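PDB 6HP2: putative polyketide synthase from Brevibacillus brevis, which probably contributes to bacillaene synthesis as part of a polyketide synthase multienzyme, here its O-methyltransferase domain with S-adenosyl-L-homocysteine bound. Local coordinates for residues 113-118 with 140-145; 104-109 with 132-137; 121-126 with 162-167. All coordinates share one frame; numbering follows the deposited sequence.

Contact 1 (113-118 with 140-145); sequences IAELYP and AQKNLG
E115 and K142 meet in a salt bridge that joins the last turn of helix 108-116 to the chain leaving helix 129-141. K142 NZ lies 3.3 Å from E115 OE1, and the hydrogen bond within the pair is weak. The ammonium does not approach in the plane of the carboxylate: NZ stands off it, and the methylene before it, K142 CE, leans over the same face, 3.1 Å from E115 OE2. Carbon and nitrogen thus come about equally near the acid, an electrostatic pairing more than a directed bond. The bends of K142 at chi3 (93°) and chi4 (64°) fold its end back toward the acid, while E115 reaches out extended beyond CG, and the two chains cross at about a right angle.

Beneath the charges the contact turns apolar. L144 CD1 rests 3.5 Å from E115 CG, placing the buried leucine against the aliphatic stem of the same glutamate whose head holds the lysine. K142 and L144 also touch I111, one turn back on helix 108-116, and A114 turns its methyl toward this side and packs on T122 of the sheet.

Helix 129-141 closes in a Schellman motif: N143 has positive phi and two bonds run back into the last turn, one of them N143 N to A140 O, 2.8 Å. N143, the first residue after the helix to leave helical angles, sits between K142 and L144. Neighbouring helices joined in this way, both packed beside parallel strands, are characteristic of the Rossmann-like fold of class I methyltransferases.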
loop_
_atom_site.group_PDB
_atom_site.type_symbol
_atom_site.label_atom_id
_atom_site.label_comp_id
_atom_site.label_asym_id
_atom_site.label_seq_id
_atom_site.Cartn_x
_atom_site.Cartn_y
_atom_site.Cartn_z
ATOM N N ILE A 113 9.077 11.488 1.099
ATOM C CA ILE A 113 9.768 11.462 -0.204
ATOM C C ILE A 113 10.271 12.866 -0.548
ATOM O O ILE A 113 11.395 13.055 -1.040
ATOM C CB ILE A 113 8.867 10.906 -1.320
ATOM C CG1 ILE A 113 8.602 9.435 -1.114
ATOM C CG2 ILE A 113 9.503 11.172 -2.700
ATOM C CD1 ILE A 113 7.517 8.905 -1.990
ATOM N N ALA A 114 9.417 13.867 -0.346
ATOM C CA ALA A 114 9.801 15.242 -0.642
ATOM C C ALA A 114 10.942 15.708 0.252
ATOM O O ALA A 114 11.834 16.456 -0.189
ATOM C CB ALA A 114 8.599 16.168 -0.479
ATOM N N GLU A 115 10.936 15.292 1.515
ATOM C CA GLU A 115 12.015 15.700 2.406
ATOM C C GLU A 115 13.325 15.045 1.998
ATOM O O GLU A 115 14.376 15.695 1.959
ATOM C CB GLU A 115 11.705 15.347 3.853
ATOM C CG GLU A 115 10.837 16.283 4.593
ATOM C CD GLU A 115 10.869 16.000 6.095
ATOM O OE1 GLU A 115 11.260 16.894 6.874
ATOM O OE2 GLU A 115 10.514 14.874 6.486
ATOM N N LEU A 116 13.289 13.740 1.732
ATOM C CA LEU A 116 14.517 13.014 1.425
ATOM C C LEU A 116 15.078 13.369 0.044
ATOM O O LEU A 116 16.295 13.252 -0.175
ATOM C CB LEU A 116 14.256 11.513 1.517
ATOM C CG LEU A 116 15.429 10.545 1.548
ATOM C CD1 LEU A 116 16.518 10.976 2.511
ATOM C CD2 LEU A 116 14.898 9.159 1.918
ATOM N N TYR A 117 14.222 13.782 -0.898
ATOM C CA TYR A 117 14.607 14.011 -2.307
ATOM C C TYR A 117 14.100 15.401 -2.659
ATOM O O TYR A 117 13.039 15.555 -3.293
ATOM C CB TYR A 117 14.045 12.920 -3.233
ATOM C CG TYR A 117 14.690 11.586 -2.955
ATOM C CD1 TYR A 117 16.011 11.351 -3.313
ATOM C CD2 TYR A 117 13.989 10.556 -2.309
ATOM C CE1 TYR A 117 16.636 10.128 -3.021
ATOM C CE2 TYR A 117 14.588 9.361 -1.998
ATOM C CZ TYR A 117 15.881 9.133 -2.362
ATOM O OH TYR A 117 16.490 7.931 -2.097
ATOM N N PRO A 118 14.834 16.442 -2.256
ATOM C CA PRO A 118 14.321 17.810 -2.419
ATOM C C PRO A 118 14.033 18.215 -3.844
ATOM O O PRO A 118 13.358 19.230 -4.022
ATOM C CB PRO A 118 15.437 18.677 -1.818
ATOM C CG PRO A 118 16.086 17.821 -0.844
ATOM C CD PRO A 118 16.041 16.413 -1.410
ATOM N N ALA A 140 2.969 22.010 5.941
ATOM C CA ALA A 140 3.275 23.392 6.295
ATOM C C ALA A 140 4.305 23.472 7.409
ATOM O O ALA A 140 5.258 24.258 7.339
ATOM C CB ALA A 140 1.970 24.089 6.685
ATOM N N GLN A 141 4.119 22.666 8.453
ATOM C CA GLN A 141 4.984 22.748 9.620
ATOM C C GLN A 141 6.413 22.384 9.262
ATOM O O GLN A 141 7.353 22.861 9.910
ATOM C CB GLN A 141 4.457 21.842 10.734
ATOM C CG GLN A 141 3.159 22.348 11.332
ATOM C CD GLN A 141 2.425 21.305 12.143
ATOM O OE1 GLN A 141 2.965 20.231 12.435
ATOM N NE2 GLN A 141 1.180 21.604 12.501
ATOM N N LYS A 142 6.596 21.577 8.222
ATOM C CA LYS A 142 7.927 21.211 7.740
ATOM C C LYS A 142 8.395 22.110 6.592
ATOM O O LYS A 142 9.464 21.872 6.008
ATOM C CB LYS A 142 7.937 19.715 7.325
ATOM C CG LYS A 142 7.748 18.816 8.557
ATOM C CD LYS A 142 7.193 17.468 8.254
ATOM C CE LYS A 142 8.300 16.466 8.041
ATOM N NZ LYS A 142 9.135 16.228 9.242
ATOM N N ASN A 143 7.614 23.127 6.241
ATOM C CA ASN A 143 8.012 24.087 5.204
ATOM C C ASN A 143 8.252 23.374 3.864
ATOM O O ASN A 143 9.211 23.660 3.159
ATOM C CB ASN A 143 9.265 24.829 5.637
ATOM C CG ASN A 143 9.436 26.128 4.926
ATOM O OD1 ASN A 143 8.517 26.611 4.259
ATOM N ND2 ASN A 143 10.616 26.718 5.065
ATOM N N LEU A 144 7.348 22.467 3.493
ATOM C CA LEU A 144 7.467 21.713 2.249
ATOM C C LEU A 144 6.412 22.105 1.221
ATOM O O LEU A 144 6.261 21.418 0.208
ATOM C CB LEU A 144 7.359 20.205 2.517
ATOM C CG LEU A 144 8.482 19.565 3.324
ATOM C CD1 LEU A 144 8.004 18.206 3.824
ATOM C CD2 LEU A 144 9.759 19.455 2.491
ATOM N N GLY A 145 5.668 23.178 1.462
ATOM C CA GLY A 145 4.526 23.523 0.638
ATOM C C GLY A 145 4.809 23.779 -0.823
ATOM O O GLY A 145 3.896 23.657 -1.640
#

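Contact 2 (104-109 with 132-137). With SAH (S-adenosyl-L-homocysteine), chain B.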
loop_
_atom_site.group_PDB
_atom_site.type_symbol
_atom_site.label_atom_id
_atom_site.label_comp_id
_atom_site.label_asym_id
_atom_site.label_seq_id
_atom_site.Cartn_x
_atom_site.Cartn_y
_atom_site.Cartn_z
ATOM N N CYS A 104 -3.433 8.786 0.251
ATOM C CA CYS A 104 -2.185 9.057 0.950
ATOM C C CYS A 104 -2.281 9.058 2.496
ATOM O O CYS A 104 -1.275 9.386 3.147
ATOM C CB CYS A 104 -1.620 10.402 0.466
ATOM S SG CYS A 104 -2.785 11.840 0.768
ATOM N N GLY A 105 -3.375 8.592 3.093
ATOM C CA GLY A 105 -3.411 8.462 4.536
ATOM C C GLY A 105 -3.139 9.826 5.210
ATOM O O GLY A 105 -3.723 10.842 4.870
ATOM N N HIS A 106 -2.232 9.836 6.164
ATOM C CA HIS A 106 -1.809 11.066 6.818
ATOM C C HIS A 106 -0.705 11.792 6.082
ATOM O O HIS A 106 -0.072 12.669 6.687
ATOM C CB HIS A 106 -1.329 10.764 8.220
ATOM C CG HIS A 106 -2.417 10.268 9.142
ATOM N ND1 HIS A 106 -2.153 9.533 10.282
ATOM C CD2 HIS A 106 -3.765 10.370 9.071
ATOM C CE1 HIS A 106 -3.290 9.204 10.871
ATOM N NE2 HIS A 106 -4.287 9.708 10.163
ATOM N N GLY A 107 -0.407 11.398 4.836
ATOM C CA GLY A 107 0.580 12.116 4.015
ATOM C C GLY A 107 2.021 11.766 4.249
ATOM O O GLY A 107 2.929 12.422 3.677
ATOM N N THR A 108 2.268 10.696 4.994
ATOM C CA THR A 108 3.618 10.393 5.451
ATOM C C THR A 108 4.585 10.181 4.287
ATOM O O THR A 108 5.691 10.731 4.299
ATOM C CB THR A 108 3.575 9.168 6.371
ATOM O OG1 THR A 108 2.766 9.492 7.534
ATOM C CG2 THR A 108 4.967 8.798 6.875
ATOM N N ASP A 109 4.197 9.374 3.286
ATOM C CA ASP A 109 5.081 9.153 2.130
ATOM C C ASP A 109 5.175 10.392 1.241
ATOM O O ASP A 109 6.248 10.722 0.716
ATOM C CB ASP A 109 4.623 7.956 1.273
ATOM C CG ASP A 109 4.805 6.629 1.989
ATOM O OD1 ASP A 109 5.893 6.374 2.555
ATOM O OD2 ASP A 109 3.834 5.856 2.071
ATOM N N ALA A 132 -6.667 14.926 4.835
ATOM C CA ALA A 132 -6.062 15.919 3.957
ATOM C C ALA A 132 -5.645 17.133 4.758
ATOM O O ALA A 132 -4.534 17.663 4.598
ATOM C CB ALA A 132 -7.055 16.300 2.845
ATOM N N GLU A 133 -6.518 17.556 5.665
ATOM C CA GLU A 133 -6.219 18.714 6.514
ATOM C C GLU A 133 -4.952 18.462 7.330
ATOM O O GLU A 133 -4.055 19.301 7.387
ATOM C CB GLU A 133 -7.430 18.979 7.396
ATOM C CG GLU A 133 -7.250 20.175 8.344
ATOM C CD GLU A 133 -6.990 21.474 7.602
ATOM O OE1 GLU A 133 -6.418 22.403 8.208
ATOM O OE2 GLU A 133 -7.358 21.561 6.409
ATOM N N LEU A 134 -4.829 17.269 7.906
ATOM C CA LEU A 134 -3.686 16.963 8.746
ATOM C C LEU A 134 -2.409 16.894 7.917
ATOM O O LEU A 134 -1.368 17.401 8.345
ATOM C CB LEU A 134 -3.926 15.628 9.473
ATOM C CG LEU A 134 -2.735 15.141 10.315
ATOM C CD1 LEU A 134 -2.357 16.156 11.408
ATOM C CD2 LEU A 134 -3.031 13.807 10.916
ATOM N N GLY A 135 -2.466 16.228 6.756
ATOM C CA GLY A 135 -1.284 16.128 5.903
ATOM C C GLY A 135 -0.778 17.482 5.418
ATOM O O GLY A 135 0.425 17.744 5.430
ATOM N N ASN A 136 -1.689 18.385 5.051
ATOM C CA ASN A 136 -1.268 19.718 4.653
ATOM C C ASN A 136 -0.742 20.521 5.834
ATOM O O ASN A 136 0.182 21.322 5.664
ATOM C CB ASN A 136 -2.421 20.453 3.970
ATOM C CG ASN A 136 -2.664 19.935 2.589
ATOM O OD1 ASN A 136 -1.717 19.809 1.797
ATOM N ND2 ASN A 136 -3.912 19.587 2.286
ATOM N N GLN A 137 -1.301 20.338 7.042
ATOM C CA GLN A 137 -0.728 21.007 8.211
ATOM C C GLN A 137 0.700 20.532 8.456
ATOM O O GLN A 137 1.585 21.338 8.737
ATOM C CB GLN A 137 -1.580 20.762 9.467
ATOM C CG GLN A 137 -2.914 21.431 9.462
ATOM C CD GLN A 137 -3.761 21.040 10.666
ATOM O OE1 GLN A 137 -3.256 20.468 11.631
ATOM N NE2 GLN A 137 -5.062 21.327 10.599
HETATM N N SAH B . -1.392 4.827 1.928
HETATM C CA SAH B . -1.569 5.304 3.296
HETATM C CB SAH B . -3.012 5.175 3.766
HETATM C CG SAH B . -3.674 3.833 3.507
HETATM S SD SAH B . -5.307 3.750 4.300
HETATM C C SAH B . -0.627 4.525 4.181
HETATM O O SAH B . -0.565 4.763 5.387
HETATM O OXT SAH B . 0.089 3.663 3.682
HETATM C "C5'" SAH B . -6.308 3.964 2.810
HETATM C "C4'" SAH B . -6.212 5.379 2.244
HETATM O "O4'" SAH B . -6.916 5.412 0.982
HETATM C "C3'" SAH B . -6.978 6.411 3.135
HETATM O "O3'" SAH B . -6.123 7.564 3.173
HETATM C "C2'" SAH B . -8.281 6.722 2.400
HETATM O "O2'" SAH B . -8.787 8.008 2.603
HETATM C "C1'" SAH B . -7.821 6.507 0.941
HETATM N N9 SAH B . -8.879 6.259 -0.036
HETATM C C8 SAH B . -9.820 5.268 -0.036
HETATM N N7 SAH B . -10.600 5.479 -1.100
HETATM C C5 SAH B . -10.130 6.541 -1.797
HETATM C C6 SAH B . -10.538 7.194 -2.953
HETATM N N6 SAH B . -11.559 6.803 -3.714
HETATM N N1 SAH B . -9.811 8.258 -3.402
HETATM C C2 SAH B . -8.746 8.753 -2.672
HETATM N N3 SAH B . -8.375 8.119 -1.514
HETATM C C4 SAH B . -9.080 7.070 -1.071
#
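H106 and G135 bring the glycine-rich loop after strand 98-101, a hallmark of class I S-adenosylmethionine-dependent methyltransferases, against helix 129-141. The tight part is backbone on backbone. H106 O approaches G135 CA to 3.7 Å, and G107, at the N-cap position of helix 108-116, lies beside the same glycine; with no side chain on G107 or G135, loop and helix can settle close together. A type II' turn from C104 to G107, closed by G107 N to C104 O, gives the loop its shape.

Toward the partly exposed side the fit is looser. L134, its CG anti to the backbone N (chi1 176°), sends CD2 over one face of the H106 imidazole in a CH-pi contact, 4.1 Å from the ring centroid and 18° off the normal, offset from the ring centre. The polar end of that ring is engaged by another part of the chain: H106 ND1 is hydrogen-bonded to D43 OD1, and the side chain also touches L45 of the ligand site.

On the far side of the loop, the bound S-adenosyl-L-homocysteine receives a weak hydrogen bond from G105 N to its ribose O3', 2.9 Å long and bent to 130° at the hydrogen.

Contact 3 (121-126 with 162-167); sequences KTHGFT and DLYDMI. With SAH (S-adenosyl-L-homocysteine), chain B.
H123 and Y164 supply the hydrogen bonding of this contact. H123 ND1 and Y164 OH are 2.6 Å apart in a nearly straight bond (169°), and either group could be the donor. Each ring offers its edge: the hydroxyl lies in the imidazole plane, and ND1 lies in the plane of the phenol. With CG anti to the carbonyl carbon (chi1 -75°), H123 directs its ring across to the tyrosine.

The aromatic relation is oblique. Ring centroids stand 5.6 Å apart with the planes at 74°, and the hydrogen bond is the closest approach of the two side chains. Around the pair, H123 makes an edge-to-face contact with F151, and both H123 and Y164 touch L100. That leucine belongs to strand 98-101, which runs between strands 121-126 and 164-170 in the sheet, so the two side chains meet across the intervening strand.

Van der Waals contact is slight: D162 CB comes within 4.1 Å of H123 CE1. Charge enters through the D162 carboxylate, whose OD2 forms a salt bridge with K98 and stays 5.0 Å from H123 ND1; D162 OD1 accepts a hydrogen bond from L163 N, 2.8 Å, within the same segment. At the cofactor end of strand 121-126, T126 belongs to the S-adenosyl-L-homocysteine site, its OG1 2.9 Å from the ribose O2'.

The chemistry implies a directional tie: a short, straight, in-plane bond satisfies the hydroxyl of a buried tyrosine and restrains the rotation of the imidazole, linking two strands not adjacent in the central sheet of this Rossmann-like methyltransferase domain.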
loop_
_atom_site.group_PDB
_atom_site.type_symbol
_atom_site.label_atom_id
_atom_site.label_comp_id
_atom_site.label_asym_id
_atom_site.label_seq_id
_atom_site.Cartn_x
_atom_site.Cartn_y
_atom_site.Cartn_z
ATOM N N LYS A 121 8.664 16.727 -6.628
ATOM C CA LYS A 121 7.368 17.276 -6.252
ATOM C C LYS A 121 6.411 16.122 -6.055
ATOM O O LYS A 121 6.345 15.204 -6.888
ATOM C CB LYS A 121 6.835 18.237 -7.320
ATOM C CG LYS A 121 7.723 19.490 -7.476
ATOM C CD LYS A 121 7.162 20.438 -8.517
ATOM C CE LYS A 121 8.056 21.672 -8.663
ATOM N NZ LYS A 121 7.516 22.628 -9.667
ATOM N N THR A 122 5.721 16.138 -4.919
ATOM C CA THR A 122 4.814 15.063 -4.556
ATOM C C THR A 122 3.388 15.574 -4.410
ATOM O O THR A 122 3.160 16.656 -3.845
ATOM C CB THR A 122 5.241 14.394 -3.238
ATOM O OG1 THR A 122 5.259 15.343 -2.169
ATOM C CG2 THR A 122 6.569 13.729 -3.361
ATOM N N HIS A 123 2.446 14.794 -4.936
ATOM C CA HIS A 123 1.021 15.045 -4.802
ATOM C C HIS A 123 0.373 13.854 -4.093
ATOM O O HIS A 123 0.741 12.710 -4.358
ATOM C CB HIS A 123 0.339 15.192 -6.159
ATOM C CG HIS A 123 0.605 16.483 -6.847
ATOM N ND1 HIS A 123 0.265 16.691 -8.171
ATOM C CD2 HIS A 123 1.148 17.641 -6.397
ATOM C CE1 HIS A 123 0.583 17.931 -8.499
ATOM N NE2 HIS A 123 1.116 18.526 -7.442
ATOM N N GLY A 124 -0.545 14.134 -3.171
ATOM C CA GLY A 124 -1.425 13.113 -2.602
ATOM C C GLY A 124 -2.900 13.425 -2.782
ATOM O O GLY A 124 -3.315 14.586 -2.787
ATOM N N PHE A 125 -3.693 12.357 -2.968
ATOM C CA PHE A 125 -5.139 12.396 -2.935
ATOM C C PHE A 125 -5.542 11.561 -1.714
ATOM O O PHE A 125 -5.031 10.441 -1.527
ATOM C CB PHE A 125 -5.804 11.781 -4.158
ATOM C CG PHE A 125 -6.025 12.693 -5.323
ATOM C CD1 PHE A 125 -5.268 13.826 -5.526
ATOM C CD2 PHE A 125 -7.067 12.421 -6.213
ATOM C CE1 PHE A 125 -5.497 14.621 -6.557
ATOM C CE2 PHE A 125 -7.291 13.236 -7.284
ATOM C CZ PHE A 125 -6.507 14.348 -7.444
ATOM N N THR A 126 -6.462 12.097 -0.902
ATOM C CA THR A 126 -7.168 11.287 0.070
ATOM C C THR A 126 -8.613 11.726 0.127
ATOM O O THR A 126 -8.914 12.921 0.095
ATOM C CB THR A 126 -6.568 11.354 1.463
ATOM O OG1 THR A 126 -7.384 10.551 2.338
ATOM C CG2 THR A 126 -6.437 12.792 1.985
ATOM N N ASP A 162 -1.598 16.049 -12.697
ATOM C CA ASP A 162 -0.312 16.163 -13.397
ATOM C C ASP A 162 0.052 14.825 -14.038
ATOM O O ASP A 162 -0.730 13.877 -14.062
ATOM C CB ASP A 162 0.770 16.636 -12.425
ATOM C CG ASP A 162 1.810 17.537 -13.087
ATOM O OD1 ASP A 162 2.047 17.405 -14.291
ATOM O OD2 ASP A 162 2.399 18.361 -12.374
ATOM N N LEU A 163 1.255 14.766 -14.606
ATOM C CA LEU A 163 1.837 13.537 -15.128
ATOM C C LEU A 163 2.959 13.139 -14.197
ATOM O O LEU A 163 3.704 14.006 -13.723
ATOM C CB LEU A 163 2.364 13.715 -16.542
ATOM C CG LEU A 163 1.370 13.617 -17.705
ATOM C CD1 LEU A 163 0.954 12.170 -17.923
ATOM C CD2 LEU A 163 0.157 14.475 -17.476
ATOM N N TYR A 164 3.038 11.850 -13.892
ATOM C CA TYR A 164 3.905 11.345 -12.821
ATOM C C TYR A 164 4.870 10.268 -13.300
ATOM O O TYR A 164 4.528 9.420 -14.107
ATOM C CB TYR A 164 3.091 10.799 -11.636
ATOM C CG TYR A 164 2.125 11.842 -11.112
ATOM C CD1 TYR A 164 2.546 12.811 -10.223
ATOM C CD2 TYR A 164 0.795 11.893 -11.576
ATOM C CE1 TYR A 164 1.664 13.793 -9.762
ATOM C CE2 TYR A 164 -0.112 12.886 -11.075
ATOM C CZ TYR A 164 0.338 13.811 -10.207
ATOM O OH TYR A 164 -0.544 14.797 -9.772
ATOM N N ASP A 165 6.072 10.280 -12.738
ATOM C CA ASP A 165 7.023 9.211 -12.959
ATOM C C ASP A 165 6.748 8.023 -12.055
ATOM O O ASP A 165 7.130 6.895 -12.374
ATOM C CB ASP A 165 8.422 9.757 -12.712
ATOM C CG ASP A 165 8.684 11.002 -13.507
ATOM O OD1 ASP A 165 8.532 10.927 -14.756
ATOM O OD2 ASP A 165 8.955 12.083 -12.872
ATOM N N MET A 166 6.126 8.251 -10.907
ATOM C CA MET A 166 5.809 7.169 -9.993
ATOM C C MET A 166 4.450 7.426 -9.387
ATOM O O MET A 166 4.172 8.560 -8.963
ATOM C CB MET A 166 6.888 7.101 -8.916
ATOM C CG MET A 166 6.697 5.959 -7.924
ATOM S SD MET A 166 7.962 6.066 -6.610
ATOM C CE MET A 166 9.420 5.764 -7.555
ATOM N N ILE A 167 3.598 6.385 -9.366
ATOM C CA ILE A 167 2.278 6.481 -8.781
ATOM C C ILE A 167 2.168 5.369 -7.733
ATOM O O ILE A 167 2.478 4.199 -8.014
ATOM C CB ILE A 167 1.175 6.363 -9.851
ATOM C CG1 ILE A 167 1.267 7.502 -10.810
ATOM C CG2 ILE A 167 -0.218 6.288 -9.182
ATOM C CD1 ILE A 167 0.214 7.597 -11.927
HETATM N N SAH B . -1.392 4.827 1.928
HETATM C CA SAH B . -1.569 5.304 3.296
HETATM C CB SAH B . -3.012 5.175 3.766
HETATM C CG SAH B . -3.674 3.833 3.507
HETATM S SD SAH B . -5.307 3.750 4.300
HETATM C C SAH B . -0.627 4.525 4.181
HETATM O O SAH B . -0.565 4.763 5.387
HETATM O OXT SAH B . 0.089 3.663 3.682
HETATM C "C5'" SAH B . -6.308 3.964 2.810
HETATM C "C4'" SAH B . -6.212 5.379 2.244
HETATM O "O4'" SAH B . -6.916 5.412 0.982
HETATM C "C3'" SAH B . -6.978 6.411 3.135
HETATM O "O3'" SAH B . -6.123 7.564 3.173
HETATM C "C2'" SAH B . -8.281 6.722 2.400
HETATM O "O2'" SAH B . -8.787 8.008 2.603
HETATM C "C1'" SAH B . -7.821 6.507 0.941
HETATM N N9 SAH B . -8.879 6.259 -0.036
HETATM C C8 SAH B . -9.820 5.268 -0.036
HETATM N N7 SAH B . -10.600 5.479 -1.100
HETATM C C5 SAH B . -10.130 6.541 -1.797
HETATM C C6 SAH B . -10.538 7.194 -2.953
HETATM N N6 SAH B . -11.559 6.803 -3.714
HETATM N N1 SAH B . -9.811 8.258 -3.402
HETATM C C2 SAH B . -8.746 8.753 -2.672
HETATM N N3 SAH B . -8.375 8.119 -1.514
HETATM C C4 SAH B . -9.080 7.070 -1.071
#

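From the N terminus, the chain passes the cofactor loop, helix 108-116, strand 121-126 and helix 129-141 before reaching strand 164-170. Contact 2 closes the first loop, from 104-109 to 132-137; contact 1 closes the next, from 113-118 to 140-145; contact 3 closes the last, from 121-126 to 162-167. No loop is contained in another: every pair crosses, since their segments alternate along the chain. Contacts 1 and 2 use the same two helices at successive levels, whereas contact 3 ties strand 121-126 to strand 164-170 across strand 98-101. A114 packing on T122 joins contacts 1 and 3, and C104 N near F125 O, probably hydrogen-bonded, joins contacts 2 and 3, both of which touch S-adenosyl-L-homocysteine.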